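Local structure of YqgE/AlgH family protein (Corynebacterium diphtheriae, 2HRX) at residues Q86-V91 with L134-A139. The protein is of unknown function and belongs to the UPF0301 (AlgH) family of YqgE/AlgH-like proteins. Residues are numbered along the deposited sequence; the frame is centred on the assembly and turned at random.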
loop_
_atom_site.group_PDB
_atom_site.type_symbol
_atom_site.label_atom_id
_atom_site.label_comp_id
_atom_site.label_asym_id
_atom_site.label_seq_id
_atom_site.Cartn_x
_atom_site.Cartn_y
_atom_site.Cartn_z
ATOM N N GLN A 86 1.357 -5.508 -15.847
ATOM C CA GLN A 86 1.148 -4.564 -16.943
ATOM C C GLN A 86 0.014 -3.613 -16.556
ATOM O O GLN A 86 -0.289 -2.658 -17.274
ATOM C CB GLN A 86 0.760 -5.300 -18.228
ATOM C CG GLN A 86 1.858 -6.156 -18.834
ATOM C CD GLN A 86 2.905 -5.341 -19.563
ATOM O OE1 GLN A 86 3.647 -4.568 -18.955
ATOM N NE2 GLN A 86 2.968 -5.509 -20.881
ATOM N N SER A 87 -0.613 -3.893 -15.419
ATOM C CA SER A 87 -1.712 -3.071 -14.930
ATOM C C SER A 87 -1.210 -2.071 -13.894
ATOM O O SER A 87 -0.527 -2.437 -12.937
ATOM C CB SER A 87 -2.800 -3.963 -14.329
ATOM O OG SER A 87 -3.313 -4.845 -15.317
ATOM N N VAL A 88 -1.550 -0.805 -14.101
ATOM C CA VAL A 88 -1.116 0.252 -13.202
ATOM C C VAL A 88 -2.297 0.882 -12.484
ATOM O O VAL A 88 -3.344 1.117 -13.081
ATOM C CB VAL A 88 -0.362 1.353 -13.969
ATOM C CG1 VAL A 88 0.151 2.400 -12.999
ATOM C CG2 VAL A 88 0.786 0.746 -14.750
ATOM N N VAL A 89 -2.122 1.143 -11.195
ATOM C CA VAL A 89 -3.171 1.753 -10.398
ATOM C C VAL A 89 -2.591 2.907 -9.580
ATOM O O VAL A 89 -1.427 2.873 -9.171
ATOM C CB VAL A 89 -3.829 0.708 -9.469
ATOM C CG1 VAL A 89 -3.038 0.548 -8.187
ATOM C CG2 VAL A 89 -5.253 1.102 -9.197
ATOM N N GLY A 90 -3.394 3.937 -9.350
ATOM C CA GLY A 90 -2.900 5.069 -8.592
ATOM C C GLY A 90 -3.576 5.268 -7.252
ATOM O O GLY A 90 -4.793 5.143 -7.138
ATOM N N VAL A 91 -2.779 5.556 -6.228
ATOM C CA VAL A 91 -3.310 5.806 -4.893
ATOM C C VAL A 91 -2.951 7.242 -4.559
ATOM O O VAL A 91 -1.796 7.639 -4.678
ATOM C CB VAL A 91 -2.673 4.892 -3.821
ATOM C CG1 VAL A 91 -3.297 5.187 -2.461
ATOM C CG2 VAL A 91 -2.863 3.429 -4.188
ATOM N N LEU A 134 2.038 5.658 -8.214
ATOM C CA LEU A 134 1.563 4.651 -9.159
ATOM C C LEU A 134 2.160 3.273 -8.885
ATOM O O LEU A 134 3.362 3.142 -8.651
ATOM C CB LEU A 134 1.886 5.078 -10.590
ATOM C CG LEU A 134 1.250 6.372 -11.104
ATOM C CD1 LEU A 134 1.582 6.541 -12.586
ATOM C CD2 LEU A 134 -0.260 6.324 -10.917
ATOM N N PHE A 135 1.309 2.253 -8.951
ATOM C CA PHE A 135 1.700 0.869 -8.686
ATOM C C PHE A 135 1.414 -0.077 -9.845
ATOM O O PHE A 135 0.269 -0.212 -10.285
ATOM C CB PHE A 135 0.954 0.358 -7.453
ATOM C CG PHE A 135 1.198 1.175 -6.231
ATOM C CD1 PHE A 135 2.290 0.911 -5.409
ATOM C CD2 PHE A 135 0.380 2.265 -5.935
ATOM C CE1 PHE A 135 2.568 1.722 -4.317
ATOM C CE2 PHE A 135 0.650 3.082 -4.844
ATOM C CZ PHE A 135 1.742 2.815 -4.036
ATOM N N ALA A 136 2.460 -0.741 -10.322
ATOM C CA ALA A 136 2.333 -1.706 -11.402
ATOM C C ALA A 136 2.234 -3.080 -10.736
ATOM O O ALA A 136 3.102 -3.449 -9.946
ATOM C CB ALA A 136 3.565 -1.642 -12.305
ATOM N N GLY A 137 1.184 -3.832 -11.058
ATOM C CA GLY A 137 1.009 -5.144 -10.461
ATOM C C GLY A 137 0.347 -5.056 -9.098
ATOM O O GLY A 137 0.289 -3.983 -8.495
ATOM N N HIS A 138 -0.158 -6.183 -8.608
ATOM C CA HIS A 138 -0.822 -6.225 -7.309
ATOM C C HIS A 138 -0.766 -7.624 -6.719
ATOM O O HIS A 138 -0.277 -8.560 -7.350
ATOM C CB HIS A 138 -2.284 -5.795 -7.446
ATOM C CG HIS A 138 -3.112 -6.724 -8.278
ATOM N ND1 HIS A 138 -3.574 -7.934 -7.808
ATOM C CD2 HIS A 138 -3.545 -6.626 -9.556
ATOM C CE1 HIS A 138 -4.259 -8.541 -8.762
ATOM N NE2 HIS A 138 -4.256 -7.769 -9.831
ATOM N N ALA A 139 -1.253 -7.751 -5.493
ATOM C CA ALA A 139 -1.292 -9.042 -4.830
ATOM C C ALA A 139 -2.761 -9.345 -4.607
ATOM O O ALA A 139 -3.557 -8.430 -4.390
ATOM C CB ALA A 139 -0.553 -8.979 -3.497
#
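V89 and F135 each give their backbone N-H to the other's carbonyl oxygen: V89 N to F135 O at 2.9 Å and F135 N to V89 O at 2.8 Å, the mutual bonding of an antiparallel hydrogen-bonded pair. A third bond, G137 N to S87 O at 2.9 Å, continues the ladder to G137, where the chain turns a corner after strand 134-136. F135 has CG anti to its carbonyl carbon (chi1 -58°), which carries the ring along the neighbouring strand toward V91; its CE2 lies 3.6 Å from V91 CG2, approached obliquely, while V89 O sits at the ring edge, near its plane. V89 CG1, lodged between backbone N and carbonyl carbon (chi1 84°), comes to 4.1 Å from F135 CB. On the face carrying V88, L134 and A136, opposite V89 and F135, V88 CG1 meets L134 CB at 4.0 Å, and L134 CD2 reaches over the chain to G90 CA at 3.7 Å, where no side chain intervenes. V50 touches V89 and F135, and M115 touches V89 and V91. Non-hydrogen-bonded pairs V88-A136 and G90-L134 flank V89-F135, and the strand axes meet at 153°: an antiparallel ladder joining strands 87-94 and 129-141 of the mixed, curled sheet of this AlgH-like protein.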